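Local coordinates for putative extracellular solute-binding protein (PDB 4P56) that binds mandelate and probably delivers such small acids in the periplasm to a TRAP transporter, at residues Met47-Glu52 and Val61-Leu66; Arg54-Gly59 and Gln255-Arg260; Ala151-Lys156 and Gln165-Arg170; Glu197-Gly202 and Ser221-Ala226. One frame throughout, in Å; residues are numbered along the deposited sequence.

Contacts 1 and 2 lie on the same side of the chain's centre and share helix 40-56, which packs on strand 62-65 in the first and meets helix 252-260 in the second; Trp49 and Leu258 touch where they adjoin. About 45 Å separates the centres of contacts 2 and 3. Contacts 3 and 4 meet through neighbouring strands 149-153 and 225-228 of the mixed sheet. By exposure, contact 1 is a surface contact, contacts 2 and 3 are mostly buried and contact 4 is intermediate. None has a direct hydrogen bond between its segments: contacts 1 and 2 add a bridging water to apolar touches, contact 4 is aliphatic, and contact 3 alone carries a ligand-binding residue, Arg170.

Contact 1: Met47-Glu52 and Val61-Leu66; sequences MPWGEE and VTLRLL
Leu63 reaches across to Gly50 and Trp49 and so pins helix 40-56 onto strand 62-65, the last two elements of the beta-alpha-beta unit begun by strand 28-31. The local axes come within 7.5 Å at 151°, which puts the strand nearly antiparallel to the helix, as a helix packed on the sheet of such a unit should be. Along Leu63, CB lies 4.3 Å from Gly50 CA and CG moves in to 3.9 Å from that atom. From there one methyl does both jobs: CD1 rests on Gly50 CA at 3.5 Å and meets the six-membered part of the Trp49 indole, 3.7 Å from CE3, approaching it obliquely. With CG anti to the carbonyl carbon (chi1 -68°), the leucine is directed at the glycine, whose lack of a side chain allows this close approach. The other end of the indole is anchored by NE1 to Leu261 O. Further along, selenomethionine Met47 folds back at chi2 and chi3, crossing Leu65 at roughly a right angle so that CE meets Leu65 CB. A water links the backbones, accepting from Leu63 N at 2.9 Å and donating a weak bond to Gly50 O.

Contact 2: Arg54-Gly59 and Gln255-Arg260; sequences RKATDG and QDTLVR
Ala56 and Thr257 carry the nearest backbone pair, their CA atoms 7.3 Å apart, where the C-terminal end of helix 40-56 meets helix 252-260 in a helix-to-helix contact. The first segment is helical through Ala56 and leaves helical geometry at Thr57. Arg54 O accepts from both Thr57 N (3.3 Å) and Gly59 N (2.8 Å), the latter made possible by the turn through Asp58 and Gly59, both at positive phi. The second segment remains regular helix throughout.

Between them the touching is done by methyl groups. Thr257 CG2 is the shared point, 3.7 Å from Ala56 CB and 4.0 Å from Thr57 CG2. Its position anti to the backbone N turns the methyl to the neighbouring helix end and leaves OG1, on the other branch, to bond Gln253 O one helical turn back. The hydroxyl of Thr57 likewise serves its own side, bonding Ile53 O and Val61 N, which ties the helix end to the residue just before strand 62-65. Arg260 folds over Thr257, with Thr257 CA 3.4 Å above the guanidinium plane near its rim, and NH2 makes a weak bond to OG1 bent to 120°. A water lies 2.7 Å from Thr257 OG1 and gives Ala56 O a long, weak bond of 3.4 Å.

Contact 3: Ala151-Lys156 and Gln165-Arg170; sequences AFTTSK and QGLKIR. With RMN ((R)-mandelic acid), chain D.
The mandelate pocket is reached at one end of this contact, where Arg170 grips the ligand carboxylate with two nearly straight bonds. NH1 donates to O12 of (R)-mandelic acid at 2.8 Å (174°) and NH2 to O11 at 2.7 Å (163°); both oxygens are used and the two groups are nearly coplanar, with C10 in the guanidinium plane. Such an arginine clamp is characteristic of TRAP solute-binding proteins. Lys190 O also accepts from NH1, and Phe209 makes a cation-pi contact, which together would help fix the rotation of the group; Tyr94 and Asp236 add further bonds to the ligand.

Away from the pocket, in the mixed sheet, Thr153, at the end of strand 149-153, meets Leu167, just before strand 168-171, across strand 206-210, which lies between the two strands. The 8.2 Å between the CA atoms of Thr153 and Ile169 is too long for neighbouring strands, so the bridge is made by side chains. Thr153 CG2 meets Leu167 CD1 at 4.0 Å, the two side chains at about a right angle, and Ile169 CD1 lies at 4.5 Å from the same methyl. With CG anti to its carbonyl carbon (chi1 -57°), Leu167 sends its other branch, CD2, to the aliphatic part of Lys156. These two chains run past each other in opposite directions; the 3.2 Å between Lys156 CD and Leu167 CD2 is too tight for its exact value to be trusted.

Contact 4: Glu197-Gly202 and Ser221-Ala226; sequences ELLSTG and SIIRHA
Ile222 and Leu199 approach through first torsions of the same kind: CG1 of Ile222 (chi1 -65°) and CG of Leu199 (chi1 -75°) each stand anti to the carbonyl carbon. In Ile222 this sends the longer branch, extended at chi2 (166°), over the backbone of the helix end, where CD1 rests 3.7 Å from Ser200 CA and 3.8 Å from Ser200 CB. The short branch CG2 turns to the preceding residue instead, 4.3 Å from Leu199 CB, so the two branches straddle successive residues of one helical turn. Ile223, bent at chi2, brings its CD1 to 4.1 Å from Leu199 CD1, and these two side chains meet at an oblique angle. All the touching groups are aliphatic apart from Ser200, whose hydroxyl bonds Tyr196 O back along the helix, leaving its CB and CA as the surface used.

The helix is closed just behind this contact by a Schellman motif, in which Gly202 has positive phi and its N returns to Leu199 O at 3.1 Å. Separately, Glu197 O accepts from both Thr201 N and Thr201 OG1, the latter at 2.7 Å and slightly off the carbonyl plane. Ile222 and Ile223 hold helix 195-200 against the loop that leads into strand 225-228. Leu199 and Ile222 also touch Thr154, just past the end of strand 149-153; where the loop enters the strand, Arg224 and His225 both face Thr153, a classic beta bulge, and strand 291-294 flanks strand 225-228 as the outermost strand of the mixed sheet.

Contact 1: Met47-Glu52 and Val61-Leu66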
loop_
_atom_site.group_PDB
_atom_site.type_symbol
_atom_site.label_atom_id
_atom_site.label_comp_id
_atom_site.label_asym_id
_atom_site.label_seq_id
_atom_site.Cartn_x
_atom_site.Cartn_y
_atom_site.Cartn_z
HETATM N N MSE A 47 -4.145 -8.764 13.363
HETATM C CA MSE A 47 -4.372 -9.621 14.534
HETATM C C MSE A 47 -4.272 -8.794 15.830
HETATM O O MSE A 47 -5.180 -8.826 16.660
HETATM C CB MSE A 47 -3.399 -10.804 14.540
HETATM C CG MSE A 47 -3.684 -11.807 13.429
HETATM SE SE MSE A 47 -5.492 -12.613 13.530
HETATM C CE MSE A 47 -6.600 -11.405 12.528
ATOM N N PRO A 48 -3.172 -8.039 16.005
ATOM C CA PRO A 48 -3.125 -7.205 17.214
ATOM C C PRO A 48 -4.256 -6.186 17.278
ATOM O O PRO A 48 -4.753 -5.875 18.363
ATOM C CB PRO A 48 -1.764 -6.497 17.136
ATOM C CG PRO A 48 -1.027 -7.096 15.954
ATOM C CD PRO A 48 -1.853 -8.202 15.358
ATOM N N TRP A 49 -4.664 -5.668 16.125
ATOM C CA TRP A 49 -5.732 -4.668 16.080
ATOM C C TRP A 49 -7.040 -5.322 16.517
ATOM O O TRP A 49 -7.819 -4.753 17.268
ATOM C CB TRP A 49 -5.842 -4.148 14.650
ATOM C CG TRP A 49 -6.881 -3.104 14.379
ATOM C CD1 TRP A 49 -6.934 -1.825 14.880
ATOM C CD2 TRP A 49 -7.999 -3.229 13.491
ATOM N NE1 TRP A 49 -8.008 -1.152 14.338
ATOM C CE2 TRP A 49 -8.679 -1.995 13.493
ATOM C CE3 TRP A 49 -8.486 -4.264 12.685
ATOM C CZ2 TRP A 49 -9.833 -1.779 12.734
ATOM C CZ3 TRP A 49 -9.629 -4.039 11.922
ATOM C CH2 TRP A 49 -10.278 -2.809 11.955
ATOM N N GLY A 50 -7.276 -6.542 16.050
ATOM C CA GLY A 50 -8.443 -7.296 16.492
ATOM C C GLY A 50 -8.427 -7.514 18.011
ATOM O O GLY A 50 -9.455 -7.441 18.691
ATOM N N GLU A 51 -7.245 -7.758 18.559
ATOM C CA GLU A 51 -7.130 -7.925 20.008
ATOM C C GLU A 51 -7.479 -6.605 20.731
ATOM O O GLU A 51 -8.117 -6.607 21.810
ATOM C CB GLU A 51 -5.721 -8.398 20.336
ATOM C CG GLU A 51 -5.581 -9.892 20.107
ATOM C CD GLU A 51 -6.351 -10.651 21.161
ATOM O OE1 GLU A 51 -5.865 -10.684 22.309
ATOM O OE2 GLU A 51 -7.454 -11.172 20.863
ATOM N N GLU A 52 -7.068 -5.482 20.141
ATOM C CA GLU A 52 -7.366 -4.180 20.738
ATOM C C GLU A 52 -8.871 -3.962 20.759
ATOM O O GLU A 52 -9.389 -3.481 21.741
ATOM C CB GLU A 52 -6.664 -3.014 20.002
ATOM C CG GLU A 52 -5.139 -2.948 20.189
ATOM C CD GLU A 52 -4.507 -1.656 19.631
ATOM O OE1 GLU A 52 -5.175 -0.612 19.600
ATOM O OE2 GLU A 52 -3.329 -1.681 19.227
ATOM N N VAL A 61 -17.180 -7.224 20.625
ATOM C CA VAL A 61 -16.810 -7.191 19.208
ATOM C C VAL A 61 -15.488 -7.909 19.027
ATOM O O VAL A 61 -14.501 -7.554 19.648
ATOM C CB VAL A 61 -16.683 -5.736 18.653
ATOM C CG1 VAL A 61 -16.384 -5.731 17.141
ATOM C CG2 VAL A 61 -17.974 -4.960 18.930
ATOM N N THR A 62 -15.480 -8.944 18.193
ATOM C CA THR A 62 -14.233 -9.622 17.863
ATOM C C THR A 62 -14.102 -9.774 16.352
ATOM O O THR A 62 -15.105 -9.654 15.612
ATOM C CB THR A 62 -14.195 -10.985 18.529
ATOM O OG1 THR A 62 -15.298 -11.752 18.050
ATOM C CG2 THR A 62 -14.324 -10.822 20.046
ATOM N N LEU A 63 -12.868 -9.993 15.905
ATOM C CA LEU A 63 -12.550 -10.226 14.492
ATOM C C LEU A 63 -12.151 -11.683 14.354
ATOM O O LEU A 63 -11.285 -12.164 15.091
ATOM C CB LEU A 63 -11.341 -9.428 14.056
ATOM C CG LEU A 63 -11.322 -7.927 13.935
ATOM C CD1 LEU A 63 -9.969 -7.571 13.338
ATOM C CD2 LEU A 63 -12.479 -7.457 13.074
ATOM N N ARG A 64 -12.772 -12.399 13.424
ATOM C CA ARG A 64 -12.402 -13.800 13.193
ATOM C C ARG A 64 -11.775 -13.887 11.821
ATOM O O ARG A 64 -12.436 -13.593 10.823
ATOM C CB ARG A 64 -13.631 -14.710 13.307
ATOM C CG ARG A 64 -13.435 -16.163 12.805
ATOM C CD ARG A 64 -14.425 -17.147 13.440
ATOM N NE ARG A 64 -15.823 -16.734 13.327
ATOM C CZ ARG A 64 -16.606 -16.949 12.269
ATOM N NH1 ARG A 64 -16.146 -17.606 11.207
ATOM N NH2 ARG A 64 -17.873 -16.532 12.281
ATOM N N LEU A 65 -10.499 -14.250 11.775
ATOM C CA LEU A 65 -9.802 -14.467 10.502
ATOM C C LEU A 65 -10.209 -15.776 9.845
ATOM O O LEU A 65 -10.023 -16.857 10.403
ATOM C CB LEU A 65 -8.293 -14.465 10.699
ATOM C CG LEU A 65 -7.433 -14.675 9.443
ATOM C CD1 LEU A 65 -7.652 -13.623 8.346
ATOM C CD2 LEU A 65 -5.954 -14.712 9.814
ATOM N N LEU A 66 -10.794 -15.672 8.663
ATOM C CA LEU A 66 -11.243 -16.857 7.941
ATOM C C LEU A 66 -9.996 -17.609 7.475
ATOM O O LEU A 66 -8.986 -16.993 7.141
ATOM C CB LEU A 66 -12.126 -16.419 6.736
ATOM C CG LEU A 66 -13.451 -15.757 7.131
ATOM C CD1 LEU A 66 -14.168 -15.110 5.926
ATOM C CD2 LEU A 66 -14.389 -16.782 7.792
HETATM O O HOH W 1 -10.875 -9.822 17.980
#

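Contact 2: Arg54-Gly59 and Gln255-Arg260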
loop_
_atom_site.group_PDB
_atom_site.type_symbol
_atom_site.label_atom_id
_atom_site.label_comp_id
_atom_site.label_asym_id
_atom_site.label_seq_id
_atom_site.Cartn_x
_atom_site.Cartn_y
_atom_site.Cartn_z
ATOM N N ARG A 54 -11.297 -6.330 20.679
ATOM C CA ARG A 54 -11.861 -7.259 21.659
ATOM C C ARG A 54 -11.735 -6.693 23.056
ATOM O O ARG A 54 -12.712 -6.594 23.815
ATOM C CB ARG A 54 -11.157 -8.622 21.589
ATOM C CG ARG A 54 -11.715 -9.659 22.560
ATOM C CD ARG A 54 -10.994 -10.993 22.385
ATOM N NE ARG A 54 -9.595 -10.841 22.745
ATOM C CZ ARG A 54 -9.174 -10.782 24.008
ATOM N NH1 ARG A 54 -10.049 -10.854 25.001
ATOM N NH2 ARG A 54 -7.881 -10.657 24.293
ATOM N N LYS A 55 -10.518 -6.322 23.435
ATOM C CA LYS A 55 -10.310 -5.837 24.786
ATOM C C LYS A 55 -11.081 -4.549 25.094
ATOM O O LYS A 55 -11.593 -4.395 26.190
ATOM C CB LYS A 55 -8.826 -5.627 25.049
ATOM C CG LYS A 55 -8.020 -6.915 24.987
ATOM C CD LYS A 55 -6.511 -6.619 25.028
ATOM C CE LYS A 55 -5.684 -7.835 24.551
ATOM N NZ LYS A 55 -4.209 -7.539 24.433
ATOM N N ALA A 56 -11.133 -3.623 24.142
ATOM C CA ALA A 56 -11.803 -2.344 24.351
ATOM C C ALA A 56 -13.343 -2.417 24.348
ATOM O O ALA A 56 -13.997 -1.439 24.710
ATOM C CB ALA A 56 -11.332 -1.341 23.300
ATOM N N THR A 57 -13.918 -3.544 23.930
ATOM C CA THR A 57 -15.388 -3.696 23.879
ATOM C C THR A 57 -15.826 -4.848 24.796
ATOM O O THR A 57 -16.942 -5.369 24.707
ATOM C CB THR A 57 -15.897 -4.012 22.466
ATOM O OG1 THR A 57 -15.351 -5.255 22.016
ATOM C CG2 THR A 57 -15.546 -2.899 21.509
ATOM N N ASP A 58 -14.926 -5.218 25.689
ATOM C CA ASP A 58 -15.130 -6.334 26.631
ATOM C C ASP A 58 -15.618 -7.602 25.941
ATOM O O ASP A 58 -16.516 -8.267 26.436
ATOM C CB ASP A 58 -16.102 -5.973 27.738
ATOM C CG ASP A 58 -16.237 -7.119 28.789
ATOM O OD1 ASP A 58 -15.212 -7.812 29.072
ATOM O OD2 ASP A 58 -17.364 -7.346 29.295
ATOM N N GLY A 59 -15.035 -7.925 24.789
ATOM C CA GLY A 59 -15.414 -9.120 24.060
ATOM C C GLY A 59 -16.667 -8.972 23.236
ATOM O O GLY A 59 -17.063 -9.886 22.536
ATOM N N GLN A 255 -19.515 1.168 18.208
ATOM C CA GLN A 255 -19.235 1.835 16.940
ATOM C C GLN A 255 -18.200 2.937 17.170
ATOM O O GLN A 255 -17.206 3.013 16.459
ATOM C CB GLN A 255 -20.514 2.425 16.346
ATOM C CG GLN A 255 -21.507 1.389 15.818
ATOM C CD GLN A 255 -22.820 2.033 15.373
ATOM O OE1 GLN A 255 -22.930 3.247 15.333
ATOM N NE2 GLN A 255 -23.802 1.217 15.027
ATOM N N ASP A 256 -18.427 3.762 18.185
ATOM C CA ASP A 256 -17.499 4.855 18.514
ATOM C C ASP A 256 -16.116 4.319 18.848
ATOM O O ASP A 256 -15.106 4.868 18.400
ATOM C CB ASP A 256 -18.009 5.657 19.704
ATOM C CG ASP A 256 -19.157 6.571 19.350
ATOM O OD1 ASP A 256 -19.457 6.740 18.145
ATOM O OD2 ASP A 256 -19.756 7.126 20.300
ATOM N N THR A 257 -16.078 3.237 19.613
ATOM C CA THR A 257 -14.812 2.587 19.954
ATOM C C THR A 257 -14.082 2.061 18.714
ATOM O O THR A 257 -12.893 2.317 18.539
ATOM C CB THR A 257 -15.028 1.441 20.990
ATOM O OG1 THR A 257 -15.472 2.021 22.203
ATOM C CG2 THR A 257 -13.737 0.665 21.249
ATOM N N LEU A 258 -14.793 1.353 17.840
ATOM C CA LEU A 258 -14.165 0.821 16.652
ATOM C C LEU A 258 -13.592 1.960 15.808
ATOM O O LEU A 258 -12.471 1.887 15.305
ATOM C CB LEU A 258 -15.146 -0.009 15.827
ATOM C CG LEU A 258 -14.577 -0.567 14.516
ATOM C CD1 LEU A 258 -13.344 -1.399 14.773
ATOM C CD2 LEU A 258 -15.625 -1.374 13.765
ATOM N N VAL A 259 -14.367 3.030 15.662
ATOM C CA VAL A 259 -13.880 4.199 14.952
ATOM C C VAL A 259 -12.645 4.824 15.620
ATOM O O VAL A 259 -11.695 5.203 14.941
ATOM C CB VAL A 259 -15.005 5.221 14.759
ATOM C CG1 VAL A 259 -14.485 6.519 14.119
ATOM C CG2 VAL A 259 -16.075 4.611 13.891
ATOM N N ARG A 260 -12.643 4.912 16.946
ATOM C CA ARG A 260 -11.501 5.487 17.671
ATOM C C ARG A 260 -10.226 4.646 17.494
ATOM O O ARG A 260 -9.106 5.168 17.492
ATOM C CB ARG A 260 -11.894 5.592 19.132
ATOM C CG ARG A 260 -10.864 6.093 20.090
ATOM C CD ARG A 260 -11.569 6.433 21.427
ATOM N NE ARG A 260 -12.019 5.244 22.151
ATOM C CZ ARG A 260 -13.292 4.928 22.428
ATOM N NH1 ARG A 260 -14.308 5.695 22.048
ATOM N NH2 ARG A 260 -13.554 3.812 23.096
HETATM O O HOH W 2 -16.761 0.226 23.724
#

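Contact 3: Ala151-Lys156 and Gln165-Arg170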
loop_
_atom_site.group_PDB
_atom_site.type_symbol
_atom_site.label_atom_id
_atom_site.label_comp_id
_atom_site.label_asym_id
_atom_site.label_seq_id
_atom_site.Cartn_x
_atom_site.Cartn_y
_atom_site.Cartn_z
ATOM N N ALA A 151 13.071 -1.001 -6.783
ATOM C CA ALA A 151 13.076 -1.686 -8.055
ATOM C C ALA A 151 13.920 -2.959 -7.970
ATOM O O ALA A 151 15.157 -2.897 -7.981
ATOM C CB ALA A 151 13.605 -0.763 -9.173
ATOM N N PHE A 152 13.248 -4.107 -7.910
ATOM C CA PHE A 152 13.934 -5.402 -7.860
ATOM C C PHE A 152 13.943 -6.076 -9.230
ATOM O O PHE A 152 12.913 -6.117 -9.935
ATOM C CB PHE A 152 13.216 -6.359 -6.912
ATOM C CG PHE A 152 13.259 -5.967 -5.474
ATOM C CD1 PHE A 152 14.427 -6.092 -4.739
ATOM C CD2 PHE A 152 12.105 -5.526 -4.831
ATOM C CE1 PHE A 152 14.465 -5.768 -3.396
ATOM C CE2 PHE A 152 12.139 -5.203 -3.464
ATOM C CZ PHE A 152 13.306 -5.330 -2.749
ATOM N N THR A 153 15.089 -6.643 -9.603
ATOM C CA THR A 153 15.162 -7.406 -10.845
ATOM C C THR A 153 15.940 -8.702 -10.672
ATOM O O THR A 153 16.800 -8.835 -9.800
ATOM C CB THR A 153 15.845 -6.635 -11.935
ATOM O OG1 THR A 153 17.105 -6.187 -11.441
ATOM C CG2 THR A 153 15.005 -5.454 -12.358
ATOM N N THR A 154 15.642 -9.644 -11.549
ATOM C CA THR A 154 16.188 -10.985 -11.450
ATOM C C THR A 154 17.643 -10.978 -11.901
ATOM O O THR A 154 18.495 -11.480 -11.191
ATOM C CB THR A 154 15.353 -11.952 -12.277
ATOM O OG1 THR A 154 14.022 -11.986 -11.738
ATOM C CG2 THR A 154 15.980 -13.355 -12.293
ATOM N N SER A 155 17.940 -10.370 -13.047
ATOM C CA SER A 155 19.284 -10.466 -13.607
ATOM C C SER A 155 19.818 -9.166 -14.212
ATOM O O SER A 155 20.968 -9.099 -14.645
ATOM C CB SER A 155 19.291 -11.551 -14.680
ATOM O OG SER A 155 18.459 -11.160 -15.763
ATOM N N LYS A 156 18.997 -8.128 -14.246
ATOM C CA LYS A 156 19.377 -6.904 -14.932
ATOM C C LYS A 156 19.489 -5.752 -13.951
ATOM O O LYS A 156 18.491 -5.323 -13.390
ATOM C CB LYS A 156 18.334 -6.566 -15.995
ATOM C CG LYS A 156 18.274 -7.592 -17.113
ATOM C CD LYS A 156 17.221 -7.223 -18.164
ATOM C CE LYS A 156 17.334 -8.121 -19.398
ATOM N NZ LYS A 156 17.010 -9.557 -19.104
ATOM N N GLN A 165 14.313 0.164 -19.745
ATOM C CA GLN A 165 13.611 0.030 -21.016
ATOM C C GLN A 165 13.365 -1.439 -21.333
ATOM O O GLN A 165 14.294 -2.233 -21.395
ATOM C CB GLN A 165 14.360 0.718 -22.170
ATOM C CG GLN A 165 13.458 0.919 -23.420
ATOM C CD GLN A 165 12.323 1.942 -23.196
ATOM O OE1 GLN A 165 12.573 3.072 -22.763
ATOM N NE2 GLN A 165 11.072 1.536 -23.478
ATOM N N GLY A 166 12.100 -1.797 -21.516
ATOM C CA GLY A 166 11.751 -3.147 -21.903
ATOM C C GLY A 166 11.606 -4.162 -20.778
ATOM O O GLY A 166 11.115 -5.263 -21.034
ATOM N N LEU A 167 12.015 -3.840 -19.548
ATOM C CA LEU A 167 11.837 -4.790 -18.453
ATOM C C LEU A 167 10.364 -5.022 -18.176
ATOM O O LEU A 167 9.576 -4.072 -18.033
ATOM C CB LEU A 167 12.477 -4.309 -17.164
ATOM C CG LEU A 167 13.959 -3.976 -17.186
ATOM C CD1 LEU A 167 14.401 -3.557 -15.783
ATOM C CD2 LEU A 167 14.752 -5.181 -17.686
ATOM N N LYS A 168 10.012 -6.293 -18.048
ATOM C CA LYS A 168 8.670 -6.682 -17.670
ATOM C C LYS A 168 8.625 -6.731 -16.155
ATOM O O LYS A 168 9.251 -7.593 -15.506
ATOM C CB LYS A 168 8.304 -8.023 -18.305
ATOM C CG LYS A 168 8.373 -8.022 -19.806
ATOM C CD LYS A 168 7.920 -9.353 -20.404
ATOM C CE LYS A 168 8.087 -9.389 -21.930
ATOM N NZ LYS A 168 9.518 -9.258 -22.303
ATOM N N ILE A 169 7.917 -5.768 -15.584
ATOM C CA ILE A 169 7.923 -5.565 -14.144
ATOM C C ILE A 169 6.557 -5.803 -13.528
ATOM O O ILE A 169 5.576 -5.119 -13.863
ATOM C CB ILE A 169 8.325 -4.117 -13.797
ATOM C CG1 ILE A 169 9.725 -3.784 -14.339
ATOM C CG2 ILE A 169 8.326 -3.937 -12.286
ATOM C CD1 ILE A 169 10.848 -4.672 -13.756
ATOM N N ARG A 170 6.488 -6.770 -12.622
ATOM C CA ARG A 170 5.266 -6.994 -11.873
ATOM C C ARG A 170 5.000 -5.780 -10.992
ATOM O O ARG A 170 5.797 -5.447 -10.114
ATOM C CB ARG A 170 5.432 -8.241 -10.992
ATOM C CG ARG A 170 4.141 -8.884 -10.497
ATOM C CD ARG A 170 3.233 -8.032 -9.592
ATOM N NE ARG A 170 3.922 -7.218 -8.605
ATOM C CZ ARG A 170 3.334 -6.589 -7.580
ATOM N NH1 ARG A 170 2.036 -6.725 -7.322
ATOM N NH2 ARG A 170 4.069 -5.832 -6.781
HETATM C C1 RMN D . 1.389 -4.854 -2.142
HETATM C C2 RMN D . 0.474 -5.668 -1.491
HETATM C C3 RMN D . 0.869 -6.470 -0.436
HETATM C C4 RMN D . 2.196 -6.502 -0.043
HETATM C C5 RMN D . 3.122 -5.697 -0.700
HETATM C C6 RMN D . 2.710 -4.879 -1.740
HETATM C C7 RMN D . 0.958 -3.996 -3.301
HETATM C C10 RMN D . 1.465 -4.614 -4.569
HETATM O O8 RMN D . 1.497 -2.730 -3.261
HETATM O O11 RMN D . 2.615 -4.326 -5.049
HETATM O O12 RMN D . 0.756 -5.491 -5.149
#

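Contact 4: Glu197-Gly202 and Ser221-Ala226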
loop_
_atom_site.group_PDB
_atom_site.type_symbol
_atom_site.label_atom_id
_atom_site.label_comp_id
_atom_site.label_asym_id
_atom_site.label_seq_id
_atom_site.Cartn_x
_atom_site.Cartn_y
_atom_site.Cartn_z
ATOM N N GLU A 197 5.186 -16.691 -8.799
ATOM C CA GLU A 197 4.990 -17.448 -10.031
ATOM C C GLU A 197 5.566 -16.712 -11.260
ATOM O O GLU A 197 6.231 -17.303 -12.124
ATOM C CB GLU A 197 3.499 -17.743 -10.243
ATOM C CG GLU A 197 3.182 -18.392 -11.566
ATOM C CD GLU A 197 3.618 -19.837 -11.614
ATOM O OE1 GLU A 197 4.234 -20.300 -10.634
ATOM O OE2 GLU A 197 3.347 -20.512 -12.628
ATOM N N LEU A 198 5.290 -15.424 -11.360
ATOM C CA LEU A 198 5.692 -14.665 -12.536
ATOM C C LEU A 198 7.211 -14.526 -12.616
ATOM O O LEU A 198 7.783 -14.470 -13.703
ATOM C CB LEU A 198 5.065 -13.274 -12.512
ATOM C CG LEU A 198 3.570 -13.209 -12.813
ATOM C CD1 LEU A 198 3.045 -11.850 -12.409
ATOM C CD2 LEU A 198 3.287 -13.486 -14.286
ATOM N N LEU A 199 7.856 -14.421 -11.461
ATOM C CA LEU A 199 9.304 -14.263 -11.426
ATOM C C LEU A 199 10.010 -15.598 -11.557
ATOM O O LEU A 199 10.998 -15.720 -12.298
ATOM C CB LEU A 199 9.744 -13.584 -10.120
ATOM C CG LEU A 199 9.456 -12.079 -10.096
ATOM C CD1 LEU A 199 9.570 -11.551 -8.688
ATOM C CD2 LEU A 199 10.378 -11.316 -11.036
ATOM N N SER A 200 9.530 -16.596 -10.818
ATOM C CA SER A 200 10.171 -17.916 -10.851
ATOM C C SER A 200 10.154 -18.515 -12.254
ATOM O O SER A 200 11.104 -19.206 -12.638
ATOM C CB SER A 200 9.520 -18.877 -9.867
ATOM O OG SER A 200 8.173 -19.154 -10.217
ATOM N N THR A 201 9.089 -18.245 -13.019
ATOM C CA THR A 201 8.934 -18.825 -14.360
ATOM C C THR A 201 9.612 -17.995 -15.441
ATOM O O THR A 201 9.747 -18.448 -16.595
ATOM C CB THR A 201 7.458 -18.996 -14.755
ATOM O OG1 THR A 201 6.807 -17.716 -14.772
ATOM C CG2 THR A 201 6.741 -19.926 -13.784
ATOM N N GLY A 202 10.065 -16.801 -15.066
ATOM C CA GLY A 202 10.717 -15.897 -15.986
ATOM C C GLY A 202 9.797 -15.085 -16.886
ATOM O O GLY A 202 10.269 -14.526 -17.865
ATOM N N SER A 221 15.696 -15.822 -3.501
ATOM C CA SER A 221 16.547 -16.789 -4.184
ATOM C C SER A 221 16.452 -16.645 -5.697
ATOM O O SER A 221 17.112 -17.369 -6.432
ATOM C CB SER A 221 16.209 -18.213 -3.759
ATOM O OG SER A 221 16.677 -18.459 -2.442
ATOM N N ILE A 222 15.639 -15.693 -6.146
ATOM C CA ILE A 222 15.476 -15.373 -7.563
ATOM C C ILE A 222 16.032 -13.978 -7.887
ATOM O O ILE A 222 16.779 -13.782 -8.849
ATOM C CB ILE A 222 13.990 -15.342 -7.937
ATOM C CG1 ILE A 222 13.356 -16.735 -7.787
ATOM C CG2 ILE A 222 13.822 -14.824 -9.344
ATOM C CD1 ILE A 222 11.826 -16.693 -7.823
ATOM N N ILE A 223 15.604 -13.004 -7.103
ATOM C CA ILE A 223 16.023 -11.619 -7.277
ATOM C C ILE A 223 17.513 -11.480 -6.928
ATOM O O ILE A 223 17.933 -11.874 -5.847
ATOM C CB ILE A 223 15.199 -10.682 -6.375
ATOM C CG1 ILE A 223 13.720 -10.674 -6.785
ATOM C CG2 ILE A 223 15.755 -9.260 -6.375
ATOM C CD1 ILE A 223 13.434 -10.154 -8.192
ATOM N N ARG A 224 18.302 -10.929 -7.848
ATOM C CA ARG A 224 19.720 -10.669 -7.594
ATOM C C ARG A 224 20.114 -9.186 -7.632
ATOM O O ARG A 224 21.287 -8.857 -7.473
ATOM C CB ARG A 224 20.608 -11.412 -8.609
ATOM C CG ARG A 224 20.315 -12.893 -8.739
ATOM C CD ARG A 224 20.538 -13.644 -7.436
ATOM N NE ARG A 224 21.858 -13.390 -6.867
ATOM C CZ ARG A 224 22.946 -14.146 -7.047
ATOM N NH1 ARG A 224 22.917 -15.255 -7.788
ATOM N NH2 ARG A 224 24.082 -13.788 -6.460
ATOM N N HIS A 225 19.146 -8.303 -7.861
ATOM C CA HIS A 225 19.445 -6.887 -8.061
ATOM C C HIS A 225 18.360 -6.039 -7.438
ATOM O O HIS A 225 17.178 -6.381 -7.501
ATOM C CB HIS A 225 19.540 -6.577 -9.551
ATOM C CG HIS A 225 20.595 -7.370 -10.268
ATOM N ND1 HIS A 225 21.903 -6.951 -10.384
ATOM C CD2 HIS A 225 20.524 -8.557 -10.918
ATOM C CE1 HIS A 225 22.595 -7.850 -11.062
ATOM N NE2 HIS A 225 21.786 -8.842 -11.385
ATOM N N ALA A 226 18.762 -4.953 -6.798
ATOM C CA ALA A 226 17.803 -4.018 -6.216
ATOM C C ALA A 226 18.355 -2.606 -6.301
ATOM O O ALA A 226 19.531 -2.379 -5.971
ATOM C CB ALA A 226 17.529 -4.369 -4.741
#